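Local coordinates for type II restriction enzyme BsoBI (Geobacillus stearothermophilus, PDB 1DC1), which cuts double-stranded DNA as a homodimeric type II restriction endonuclease, recognising the degenerate sequence 5'-CYCGRG-3' and cleaving after its first cytosine, at residues A48-A53 with E109-L114; I155-L160 with M171-D176; R196-N201 with V211-F216; A282-S287 with S304-K309. One frame throughout, in Å; residues are numbered along the deposited sequence. Where two conformers were deposited one is given.

Interaction 1 of 4, residues A48-A53 with E109-L114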
# COMPACT_ATOMS: atom_id res chain seq x y z
N ALA D 48 -1.98 -28.30 -11.40
CA ALA D 48 -1.27 -29.37 -10.73
C ALA D 48 -1.94 -29.74 -9.43
O ALA D 48 -2.02 -30.94 -9.09
CB ALA D 48 0.15 -28.95 -10.48
N LEU D 49 -2.44 -28.74 -8.70
CA LEU D 49 -3.15 -29.00 -7.43
C LEU D 49 -4.38 -29.84 -7.70
O LEU D 49 -4.67 -30.75 -6.96
CB LEU D 49 -3.58 -27.71 -6.70
CG LEU D 49 -4.45 -27.80 -5.39
CD1 LEU D 49 -3.71 -28.50 -4.21
CD2 LEU D 49 -4.88 -26.38 -4.99
N LYS D 50 -5.12 -29.53 -8.76
CA LYS D 50 -6.30 -30.32 -9.03
C LYS D 50 -5.95 -31.80 -9.31
O LYS D 50 -6.66 -32.71 -8.87
CB LYS D 50 -7.07 -29.73 -10.22
CG LYS D 50 -8.42 -30.41 -10.47
CD LYS D 50 -9.12 -29.76 -11.60
CE LYS D 50 -10.48 -30.41 -11.89
NZ LYS D 50 -11.35 -29.45 -12.63
N VAL D 51 -4.87 -32.04 -10.05
CA VAL D 51 -4.46 -33.39 -10.36
C VAL D 51 -4.14 -34.10 -9.04
O VAL D 51 -4.60 -35.22 -8.82
CB VAL D 51 -3.20 -33.40 -11.26
CG1 VAL D 51 -2.56 -34.80 -11.23
CG2 VAL D 51 -3.56 -32.97 -12.70
N ALA D 52 -3.40 -33.45 -8.16
CA ALA D 52 -3.03 -34.05 -6.87
C ALA D 52 -4.21 -34.25 -5.94
O ALA D 52 -4.35 -35.29 -5.33
CB ALA D 52 -2.01 -33.17 -6.19
N ALA D 53 -5.05 -33.25 -5.85
CA ALA D 53 -6.18 -33.31 -4.97
C ALA D 53 -7.24 -34.26 -5.43
O ALA D 53 -8.01 -34.77 -4.60
CB ALA D 53 -6.78 -31.94 -4.81
N GLU D 109 -18.99 -30.99 -6.05
CA GLU D 109 -18.10 -29.99 -6.65
C GLU D 109 -16.99 -29.56 -5.71
O GLU D 109 -16.42 -28.49 -5.88
CB GLU D 109 -18.91 -28.76 -7.04
CG GLU D 109 -20.19 -29.10 -7.74
CD GLU D 109 -19.95 -29.96 -8.95
OE1 GLU D 109 -19.15 -29.53 -9.79
OE2 GLU D 109 -20.55 -31.06 -9.04
N PHE D 110 -16.67 -30.39 -4.73
CA PHE D 110 -15.62 -30.03 -3.76
C PHE D 110 -14.18 -29.79 -4.32
O PHE D 110 -13.45 -28.94 -3.76
CB PHE D 110 -15.59 -31.04 -2.58
CG PHE D 110 -14.70 -32.26 -2.78
CD1 PHE D 110 -15.23 -33.46 -3.26
CD2 PHE D 110 -13.37 -32.26 -2.38
CE1 PHE D 110 -14.45 -34.61 -3.32
CE2 PHE D 110 -12.59 -33.40 -2.44
CZ PHE D 110 -13.13 -34.58 -2.91
N ILE D 111 -13.77 -30.49 -5.39
CA ILE D 111 -12.42 -30.28 -5.93
C ILE D 111 -12.36 -28.89 -6.54
O ILE D 111 -11.48 -28.11 -6.21
CB ILE D 111 -11.99 -31.35 -7.01
CG1 ILE D 111 -11.84 -32.76 -6.38
CG2 ILE D 111 -10.65 -30.93 -7.66
CD1 ILE D 111 -10.82 -32.83 -5.20
N ASP D 112 -13.30 -28.54 -7.41
CA ASP D 112 -13.23 -27.20 -7.97
C ASP D 112 -13.45 -26.15 -6.89
O ASP D 112 -12.91 -25.07 -7.00
CB ASP D 112 -14.22 -27.00 -9.12
CG ASP D 112 -13.70 -27.51 -10.46
OD1 ASP D 112 -12.53 -27.95 -10.60
OD2 ASP D 112 -14.49 -27.47 -11.39
N GLU D 113 -14.26 -26.44 -5.86
CA GLU D 113 -14.43 -25.49 -4.75
C GLU D 113 -13.01 -25.17 -4.21
O GLU D 113 -12.65 -24.00 -4.00
CB GLU D 113 -15.30 -26.08 -3.62
CG GLU D 113 -15.58 -25.08 -2.47
CD GLU D 113 -16.47 -23.89 -2.90
OE1 GLU D 113 -17.18 -24.01 -3.91
OE2 GLU D 113 -16.47 -22.82 -2.22
N LEU D 114 -12.20 -26.20 -4.00
CA LEU D 114 -10.84 -26.03 -3.49
C LEU D 114 -9.96 -25.23 -4.44
O LEU D 114 -9.26 -24.28 -4.03
CB LEU D 114 -10.20 -27.40 -3.28
CG LEU D 114 -8.72 -27.42 -2.89
CD1 LEU D 114 -8.44 -26.51 -1.67
CD2 LEU D 114 -8.35 -28.89 -2.58

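Interaction 2 of 4, residues I155-L160 with M171-D176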
# COMPACT_ATOMS: atom_id res chain seq x y z
N ILE D 155 32.82 7.15 -20.31
CA ILE D 155 33.34 6.99 -18.95
C ILE D 155 33.17 5.53 -18.53
O ILE D 155 32.05 5.03 -18.41
CB ILE D 155 32.57 7.91 -17.94
CG1 ILE D 155 32.76 9.37 -18.32
CG2 ILE D 155 33.03 7.68 -16.49
CD1 ILE D 155 31.89 10.32 -17.52
N PRO D 156 34.27 4.82 -18.32
CA PRO D 156 34.05 3.43 -17.91
C PRO D 156 33.47 3.35 -16.48
O PRO D 156 33.50 4.30 -15.70
CB PRO D 156 35.44 2.80 -17.99
CG PRO D 156 36.40 3.91 -17.97
CD PRO D 156 35.70 5.16 -18.44
N TYR D 157 32.95 2.19 -16.14
CA TYR D 157 32.40 1.99 -14.82
C TYR D 157 32.56 0.51 -14.42
O TYR D 157 32.95 -0.32 -15.24
CB TYR D 157 30.92 2.43 -14.79
CG TYR D 157 29.99 1.61 -15.67
CD1 TYR D 157 29.45 0.39 -15.19
CD2 TYR D 157 29.66 2.04 -16.96
CE1 TYR D 157 28.60 -0.40 -15.96
CE2 TYR D 157 28.81 1.27 -17.76
CZ TYR D 157 28.27 0.03 -17.24
OH TYR D 157 27.41 -0.78 -18.00
N LYS D 158 32.33 0.22 -13.14
CA LYS D 158 32.36 -1.14 -12.62
C LYS D 158 30.97 -1.35 -12.09
O LYS D 158 30.27 -0.38 -11.77
CB LYS D 158 33.37 -1.25 -11.49
CG LYS D 158 34.75 -0.75 -11.91
CD LYS D 158 35.72 -0.92 -10.80
CE LYS D 158 36.44 -2.21 -10.94
NZ LYS D 158 37.64 -1.95 -11.77
N TRP D 159 30.54 -2.61 -12.04
CA TRP D 159 29.23 -2.87 -11.54
C TRP D 159 29.22 -4.03 -10.56
O TRP D 159 30.13 -4.83 -10.52
CB TRP D 159 28.29 -3.13 -12.68
CG TRP D 159 28.56 -4.41 -13.36
CD1 TRP D 159 29.64 -4.72 -14.13
CD2 TRP D 159 27.67 -5.55 -13.41
NE1 TRP D 159 29.47 -5.99 -14.67
CE2 TRP D 159 28.28 -6.51 -14.24
CE3 TRP D 159 26.42 -5.84 -12.83
CZ2 TRP D 159 27.68 -7.75 -14.50
CZ3 TRP D 159 25.83 -7.06 -13.09
CH2 TRP D 159 26.46 -8.00 -13.92
N LEU D 160 28.16 -4.07 -9.77
CA LEU D 160 27.97 -5.07 -8.74
C LEU D 160 26.72 -5.89 -9.10
O LEU D 160 25.63 -5.36 -9.31
CB LEU D 160 27.87 -4.38 -7.36
CG LEU D 160 28.14 -5.22 -6.12
CD1 LEU D 160 29.58 -5.77 -6.09
CD2 LEU D 160 27.87 -4.37 -4.91
N MET D 171 32.73 -5.75 -10.82
CA MET D 171 33.24 -6.12 -12.13
C MET D 171 33.29 -4.98 -13.10
O MET D 171 32.52 -4.02 -13.01
CB MET D 171 32.40 -7.27 -12.75
CG MET D 171 32.04 -8.37 -11.77
SD MET D 171 30.74 -9.44 -12.35
CE MET D 171 31.39 -9.95 -13.82
N ASP D 172 34.20 -5.10 -14.06
CA ASP D 172 34.30 -4.09 -15.09
C ASP D 172 33.14 -4.24 -16.08
O ASP D 172 32.64 -5.35 -16.35
CB ASP D 172 35.62 -4.16 -15.84
CG ASP D 172 36.78 -3.63 -15.03
OD1 ASP D 172 36.75 -2.48 -14.51
OD2 ASP D 172 37.74 -4.39 -14.92
N LYS D 173 32.70 -3.09 -16.58
CA LYS D 173 31.63 -3.04 -17.53
C LYS D 173 31.99 -3.96 -18.71
O LYS D 173 33.14 -3.97 -19.15
CB LYS D 173 31.49 -1.60 -18.01
CG LYS D 173 30.81 -1.40 -19.32
CD LYS D 173 31.42 -0.22 -20.00
CE LYS D 173 30.71 0.00 -21.30
NZ LYS D 173 31.10 -0.95 -22.35
N PRO D 174 31.03 -4.75 -19.21
CA PRO D 174 31.31 -5.63 -20.35
C PRO D 174 31.33 -4.73 -21.61
O PRO D 174 30.82 -3.61 -21.55
CB PRO D 174 30.13 -6.57 -20.35
CG PRO D 174 29.01 -5.74 -19.77
CD PRO D 174 29.65 -4.91 -18.72
N GLU D 175 31.89 -5.21 -22.74
CA GLU D 175 31.93 -4.42 -24.01
C GLU D 175 30.55 -3.89 -24.44
O GLU D 175 30.39 -2.73 -24.83
CB GLU D 175 32.52 -5.27 -25.16
CG GLU D 175 32.77 -4.47 -26.41
CD GLU D 175 33.65 -3.27 -26.15
OE1 GLU D 175 34.72 -3.45 -25.52
OE2 GLU D 175 33.27 -2.15 -26.56
N ASP D 176 29.55 -4.78 -24.38
CA ASP D 176 28.19 -4.40 -24.65
C ASP D 176 27.44 -4.58 -23.34
O ASP D 176 27.22 -5.71 -22.88
CB ASP D 176 27.57 -5.30 -25.74
CG ASP D 176 26.20 -4.82 -26.17
OD1 ASP D 176 25.59 -3.94 -25.50
OD2 ASP D 176 25.73 -5.30 -27.21
O HOH W 1 31.35 -7.90 -16.70

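Interaction 3 of 4, residues R196-N201 with V211-F216. With nucleotides of chain A.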
# COMPACT_ATOMS: atom_id res chain seq x y z
N ARG D 196 33.10 7.61 -7.45
CA ARG D 196 31.71 7.65 -7.06
C ARG D 196 31.12 6.26 -7.12
O ARG D 196 31.33 5.55 -8.09
CB ARG D 196 30.94 8.59 -8.02
CG ARG D 196 31.55 10.00 -8.17
CD ARG D 196 31.24 10.79 -6.93
NE ARG D 196 31.66 12.20 -6.88
CZ ARG D 196 32.58 12.66 -6.03
NH1 ARG D 196 33.17 11.81 -5.21
NH2 ARG D 196 32.84 13.95 -5.92
N THR D 197 30.38 5.87 -6.07
CA THR D 197 29.73 4.55 -6.03
C THR D 197 28.22 4.68 -5.68
O THR D 197 27.81 5.16 -4.59
CB THR D 197 30.45 3.62 -5.00
OG1 THR D 197 31.84 3.53 -5.34
CG2 THR D 197 29.85 2.20 -4.98
N LEU D 198 27.39 4.27 -6.64
CA LEU D 198 25.95 4.28 -6.46
C LEU D 198 25.49 2.87 -6.05
O LEU D 198 25.88 1.85 -6.63
CB LEU D 198 25.26 4.71 -7.76
CG LEU D 198 23.72 4.61 -7.77
CD1 LEU D 198 23.16 5.96 -7.48
CD2 LEU D 198 23.22 4.10 -9.13
N MET D 199 24.66 2.81 -5.01
CA MET D 199 24.13 1.53 -4.56
C MET D 199 22.63 1.70 -4.35
O MET D 199 22.18 2.76 -3.98
CB MET D 199 24.72 1.14 -3.21
CG MET D 199 26.22 0.89 -3.22
SD MET D 199 26.68 -0.75 -3.68
CE MET D 199 25.82 -1.85 -2.53
N TYR D 200 21.88 0.63 -4.58
CA TYR D 200 20.45 0.67 -4.36
C TYR D 200 20.04 -0.09 -3.09
O TYR D 200 20.67 -1.08 -2.71
CB TYR D 200 19.75 0.05 -5.56
CG TYR D 200 19.87 0.87 -6.82
CD1 TYR D 200 19.07 2.00 -7.00
CD2 TYR D 200 20.72 0.47 -7.86
CE1 TYR D 200 19.09 2.70 -8.19
CE2 TYR D 200 20.75 1.18 -9.07
CZ TYR D 200 19.91 2.29 -9.21
OH TYR D 200 19.80 2.98 -10.41
N ASN D 201 19.01 0.39 -2.42
CA ASN D 201 18.47 -0.30 -1.26
C ASN D 201 19.46 -0.71 -0.19
O ASN D 201 19.64 -1.88 0.13
CB ASN D 201 17.67 -1.50 -1.78
CG ASN D 201 16.67 -1.10 -2.86
OD1 ASN D 201 15.83 -0.19 -2.67
ND2 ASN D 201 16.74 -1.77 -3.99
N VAL D 211 17.37 2.99 2.24
CA VAL D 211 17.23 4.10 1.30
C VAL D 211 17.31 3.52 -0.11
O VAL D 211 18.13 2.66 -0.39
CB VAL D 211 18.33 5.18 1.50
CG1 VAL D 211 18.04 6.34 0.59
CG2 VAL D 211 18.31 5.71 2.99
N ASP D 212 16.44 3.99 -0.99
CA ASP D 212 16.41 3.44 -2.36
C ASP D 212 17.72 3.63 -3.10
O ASP D 212 18.25 2.68 -3.69
CB ASP D 212 15.31 4.11 -3.20
CG ASP D 212 13.91 3.75 -2.73
OD1 ASP D 212 13.69 2.70 -2.05
OD2 ASP D 212 13.02 4.56 -3.04
N ILE D 213 18.22 4.87 -3.09
CA ILE D 213 19.43 5.27 -3.83
C ILE D 213 20.43 5.95 -2.91
O ILE D 213 20.05 6.88 -2.18
CB ILE D 213 19.08 6.30 -4.93
CG1 ILE D 213 18.03 5.71 -5.88
CG2 ILE D 213 20.39 6.82 -5.64
CD1 ILE D 213 17.41 6.71 -6.76
N CYS D 214 21.69 5.50 -2.98
CA CYS D 214 22.77 6.05 -2.19
C CYS D 214 23.98 6.26 -3.06
O CYS D 214 24.37 5.33 -3.75
CB CYS D 214 23.13 5.10 -1.05
SG CYS D 214 21.95 5.08 0.36
N LEU D 215 24.55 7.46 -3.03
CA LEU D 215 25.76 7.79 -3.80
C LEU D 215 26.84 8.04 -2.81
O LEU D 215 26.71 8.91 -1.96
CB LEU D 215 25.60 9.04 -4.66
CG LEU D 215 26.77 9.32 -5.65
CD1 LEU D 215 26.88 8.17 -6.61
CD2 LEU D 215 26.56 10.57 -6.47
N PHE D 216 27.93 7.28 -2.93
CA PHE D 216 29.06 7.40 -2.00
C PHE D 216 30.24 8.06 -2.62
O PHE D 216 30.52 7.86 -3.80
CB PHE D 216 29.56 6.05 -1.54
CG PHE D 216 28.60 5.33 -0.71
CD1 PHE D 216 28.53 5.58 0.66
CD2 PHE D 216 27.73 4.42 -1.30
CE1 PHE D 216 27.60 4.92 1.44
CE2 PHE D 216 26.79 3.75 -0.53
CZ PHE D 216 26.72 3.99 0.83
P DT A 6 10.29 1.62 -0.93
OP1 DT A 6 11.13 2.46 -1.78
OP2 DT A 6 9.06 2.18 -0.29
O5' DT A 6 9.75 0.39 -1.79
C5' DT A 6 10.56 -0.19 -2.83
C4' DT A 6 9.75 -1.24 -3.57
O4' DT A 6 9.40 -2.34 -2.70
C3' DT A 6 8.42 -0.72 -4.11
O3' DT A 6 8.66 -0.11 -5.38
C2' DT A 6 7.61 -2.00 -4.24
C1' DT A 6 8.12 -2.85 -3.08
N1 DT A 6 7.22 -2.72 -1.93
C2 DT A 6 6.16 -3.58 -1.86
O2 DT A 6 5.89 -4.42 -2.72
N3 DT A 6 5.39 -3.43 -0.74
C4 DT A 6 5.57 -2.50 0.27
O4 DT A 6 4.83 -2.54 1.23
C5 DT A 6 6.66 -1.57 0.07
C7 DT A 6 6.86 -0.44 1.02
C6 DT A 6 7.44 -1.75 -0.98
O HOH W 2 14.76 0.78 -0.14

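Interaction 4 of 4, residues A282-S287 with S304-K309. With nucleotides of chain B.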
# COMPACT_ATOMS: atom_id res chain seq x y z
N ALA D 282 7.37 8.01 -10.94
CA ALA D 282 6.67 7.84 -12.22
C ALA D 282 5.22 8.41 -12.15
O ALA D 282 4.68 8.86 -13.17
CB ALA D 282 6.66 6.33 -12.64
N ALA D 283 4.60 8.40 -10.97
CA ALA D 283 3.25 8.93 -10.76
C ALA D 283 3.34 10.20 -9.91
O ALA D 283 3.54 10.14 -8.69
CB ALA D 283 2.39 7.90 -10.06
N ILE D 284 3.26 11.35 -10.55
CA ILE D 284 3.37 12.62 -9.86
C ILE D 284 2.14 13.46 -10.20
O ILE D 284 1.90 13.80 -11.35
CB ILE D 284 4.72 13.37 -10.23
CG1 ILE D 284 5.93 12.54 -9.75
CG2 ILE D 284 4.80 14.77 -9.53
CD1 ILE D 284 7.34 13.17 -9.98
N GLU D 285 1.36 13.74 -9.17
CA GLU D 285 0.12 14.51 -9.25
C GLU D 285 0.33 16.02 -8.93
O GLU D 285 1.38 16.41 -8.42
CB GLU D 285 -0.90 13.82 -8.31
CG GLU D 285 -1.28 12.41 -8.85
CD GLU D 285 -2.02 12.54 -10.17
OE1 GLU D 285 -3.18 12.94 -10.11
OE2 GLU D 285 -1.46 12.30 -11.25
N HIS D 286 -0.64 16.87 -9.24
CA HIS D 286 -0.44 18.29 -9.02
C HIS D 286 -0.07 18.77 -7.61
O HIS D 286 0.91 19.51 -7.43
CB HIS D 286 -1.66 19.06 -9.47
CG HIS D 286 -1.46 20.51 -9.27
ND1 HIS D 286 -0.48 21.21 -9.95
CD2 HIS D 286 -1.94 21.36 -8.34
CE1 HIS D 286 -0.36 22.42 -9.44
NE2 HIS D 286 -1.23 22.54 -8.46
N SER D 287 -0.82 18.36 -6.59
CA SER D 287 -0.54 18.78 -5.21
C SER D 287 0.86 18.44 -4.77
O SER D 287 1.61 19.33 -4.27
CB SER D 287 -1.48 18.14 -4.23
OG SER D 287 -1.17 18.58 -2.94
N SER D 304 14.88 16.52 -8.60
CA SER D 304 13.74 15.62 -8.75
C SER D 304 13.49 15.39 -10.22
O SER D 304 13.86 16.21 -11.06
CB SER D 304 12.50 16.24 -8.13
OG SER D 304 11.37 15.40 -8.24
N ALA D 305 12.89 14.25 -10.54
CA ALA D 305 12.57 13.98 -11.92
C ALA D 305 11.33 13.07 -12.00
O ALA D 305 11.08 12.27 -11.10
CB ALA D 305 13.74 13.32 -12.64
N ASN D 306 10.52 13.25 -13.05
CA ASN D 306 9.40 12.38 -13.26
C ASN D 306 10.02 11.25 -14.12
O ASN D 306 10.51 11.49 -15.25
CB ASN D 306 8.30 13.06 -14.05
CG ASN D 306 7.14 12.15 -14.25
OD1 ASN D 306 7.27 11.04 -14.80
ND2 ASN D 306 5.99 12.58 -13.79
N LEU D 307 10.00 10.03 -13.58
CA LEU D 307 10.58 8.85 -14.21
C LEU D 307 9.98 8.50 -15.58
O LEU D 307 10.63 7.82 -16.37
CB LEU D 307 10.52 7.64 -13.23
CG LEU D 307 11.23 6.31 -13.60
CD1 LEU D 307 12.76 6.44 -13.53
CD2 LEU D 307 10.78 5.19 -12.65
N THR D 308 8.78 8.96 -15.91
CA THR D 308 8.21 8.64 -17.23
C THR D 308 8.66 9.65 -18.30
O THR D 308 8.31 9.49 -19.48
CB THR D 308 6.67 8.61 -17.20
OG1 THR D 308 6.17 9.93 -17.06
CG2 THR D 308 6.16 7.73 -16.03
N LYS D 309 9.42 10.67 -17.90
CA LYS D 309 9.90 11.70 -18.81
C LYS D 309 11.40 11.62 -18.99
O LYS D 309 12.21 12.07 -18.16
CB LYS D 309 9.47 13.04 -18.31
CG LYS D 309 7.98 13.12 -18.07
CD LYS D 309 7.56 14.52 -17.66
CE LYS D 309 6.11 14.56 -17.22
NZ LYS D 309 5.51 15.90 -17.48
P DA B 4 -4.46 15.66 -3.87
OP1 DA B 4 -4.11 16.85 -3.07
OP2 DA B 4 -3.55 15.17 -4.96
O5' DA B 4 -4.74 14.45 -2.86
C5' DA B 4 -5.90 14.48 -2.00
C4' DA B 4 -6.19 13.11 -1.44
O4' DA B 4 -6.98 12.29 -2.34
C3' DA B 4 -4.96 12.31 -1.07
O3' DA B 4 -5.07 11.69 0.21
C2' DA B 4 -5.00 11.16 -2.05
C1' DA B 4 -6.50 10.99 -2.23
N9 DA B 4 -6.92 10.24 -3.40
C8 DA B 4 -6.39 10.25 -4.64
N7 DA B 4 -6.90 9.35 -5.44
C5 DA B 4 -7.86 8.72 -4.66
C6 DA B 4 -8.71 7.64 -4.91
N6 DA B 4 -8.70 6.97 -6.05
N1 DA B 4 -9.57 7.28 -3.93
C2 DA B 4 -9.52 7.92 -2.78
N3 DA B 4 -8.74 8.93 -2.42
C4 DA B 4 -7.92 9.29 -3.42

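Interaction 1 of 4, residues A48-A53 with E109-L114
Lys50 reaches from the end of helix 21-53 across to Ile111 and Asp112 in the first turns of helix 110-152. With CG anti to the backbone N (chi1 -173°) and every later torsion also extended, its chain runs out straight and obliquely past the neighbouring helix. Beyond CB, CG rests on the methyl Ile111 CG2 at 3.6 Å; CD and then CE draw in on the carboxylate, Lys50 CE lying 3.5 Å from Asp112 OD1. The ammonium NZ ends the run in a salt bridge to Asp112 OD1 at 2.8 Å, taking the syn lone pair of that oxygen. Cut back to an alanine, this position would probably leave the Asp112 carboxylate without its nearest positive charge in this contact and uncover Ile111 CG2.

Behind this salt bridge the packing is apolar. The other branch of Ile111 points its CD1 at the carbonyl of Ala53, 3.5 Å from Ala53 O, and Ala53 CB meets Leu114 CD2 at 4.1 Å. Leu49 adds a looser touch on Leu114, and both leucines also pack on helix 69-75. The short helical segments run roughly antiparallel, at 145°, with axes 10.1 Å apart.

This is helix packing in the helical part of the chain, away from the predicted metal site but at the dimer interface: Glu113 forms a salt bridge with Arg47 of the second subunit, and Asp112 packs on the same arginine. Small and branched apolar groups thus fill the inner side of the contact, while the Lys50-Asp112 salt bridge lies at the outer edge, where Lys50 remains partly exposed to solvent.

Interaction 2 of 4, residues I155-L160 with M171-D176
Trp159 and Met171 exchange a pair of backbone hydrogen bonds, Trp159 N to Met171 O at 2.6 Å and Met171 N to Trp159 O at 2.8 Å. A third, Lys173 N to Tyr157 O, is longer at 3.1 Å. On the sheet face carrying Lys158 and Asp172, the non-hydrogen-bonded pair, the two side chains lie alongside each other and join in a salt bridge, Lys158 NZ to Asp172 OD1 at 2.9 Å. The lysine bends at its last two torsions and meets that oxygen from above the carboxylate plane.

These bonds build the antiparallel hairpin of strands 157-161 and 170-172, in which 170-172 is an outermost strand of the chain's mixed sheet and 157-161 continues inward to strand 184-191.

A water bridges Trp159 and Asp172, donating to Asp172 O while accepting a weak bond from Trp159 NE1; both oxygens sit at the indole edge, in its plane. Trp159 CG stands between the backbone N and the carbonyl carbon (chi1 70°), which lays the indole beside Met171: NE1 is 3.7 Å from Met171 CB, and the sulfur makes an oblique Met-aromatic contact. Tyr157, hydrogen-bonded through OH to Asp177, takes a CH-pi contact over one face, with Lys173 CB 3.7 Å from the ring centroid. The lysine chain crosses that ring before NZ curls back to Pro174 O at 2.8 Å.

Interaction 3 of 4, residues R196-N201 with V211-F216
Strands 194-199 and 213-217 pair antiparallel through Thr197-Phe216 and Met199-Cys214, at the heart of the mixed sheet of a PD-(D/E)XK nuclease fold. Each of these two pairs carries two backbone hydrogen bonds. A fifth bond, Asn201 N to Asp212 O, follows where both chains turn a corner, and its donor stands above the carbonyl plane.

Apolar contacts cover both faces. On the face of Leu198, Tyr200, Ile213 and Leu215, the methyls Leu198 CD1 and Ile213 CG2 press together at 3.4 Å, tighter than usual carbon contact. Tyr200 lies alongside Ile213, its CE1 3.9 Å from Ile213 CG1, and has Asp212 O at its ring edge; OH reaches Thr143 OG1 on helix 110-152. A serine in place of Tyr200 would probably leave one flank of Ile213 uncovered and Thr143 without its hydroxyl partner. On the opposite face, Met199 CG meets the edge of the Phe216 ring at CE2, 4.0 Å away.

Polar groups gather at the corner. Asp212, predicted to bind the catalytic magnesium with Glu240 and Lys242, is steadied by Leu241 N at OD2 and by Glu240 OE1 at its backbone N. With CG anti to the carbonyl carbon (chi1 -68°), its carboxylate reaches the DNA: OD1 lies 2.6 Å from OP1 of DT6 of chain A. The Asn201 amide stands at 82° to the Asp212 carboxylate, and one water lies 2.9 Å from both Asn201 OD1 and Asp212 OD1.

Interaction 4 of 4, residues A282-S287 with S304-K309
Ala282, just past the end of strand 276-281, comes up to Leu307 (CA atoms 4.5 Å apart) where the neighbouring strand 303-306 gives way to a type I beta turn, Asn306 to Lys309. The turn is closed by Lys309 N bonding Asn306 O. Ala282 CB touches two residues of the turn, 3.7 Å from Thr308 CG2 and 4.1 Å from Leu307 CB, and the same Thr308 methyl lies 3.4 Å from Ala282 O.

Asn306 shapes the turn. A chi1 of -179° carries CG away from the backbone N and brings the amide over the following residues, and OD1 accepts twice: from Thr308 N at 2.8 Å, in the carbonyl plane, making an Asx turn, and from Thr308 OG1 at 2.7 Å, above that plane. Two bonds on one oxygen probably fix the amide's rotation. Its ND2 end faces Ile284, 3.9 Å from CB, and bonds to Leu17 O and Thr19 OG1; that threonine hydroxyl also meets Ala282 O and Ile284 N. Ile284 runs alongside Asn306 with its end pointing the other way, bringing Ile284 CD1 to 4.0 Å from Ala305 O.

At the far end of segment 282-287, Ser287, in the conformer given, lies beside a phosphate of DA4 of chain B. Strands 276-281 and 303-306 lie parallel and are connected by helix 286-298, so the contact joins the two strand ends of a beta-alpha-beta crossover.

How the interactions relate
Along the chain the four contacts come in series, none enclosing or crossing another. Interaction 1 closes first, bringing the end of helix 21-53 to the start of helix 110-152; that long helix then leads to the sheet and interaction 2, its centre 50 Å away. Interaction 2 closes a short hairpin at one edge of the mixed sheet. Interaction 3 follows in the middle strands, returning over the small 202-204/209-211 sheet, and touches interaction 2 through Leu160 CD2 and Met199 SD at 4.0 Å. Interaction 4 closes the crossover at the other edge, nearest atoms about 8 Å from interaction 3. Three contacts thus span one sheet; interaction 1 belongs to the distant helical part.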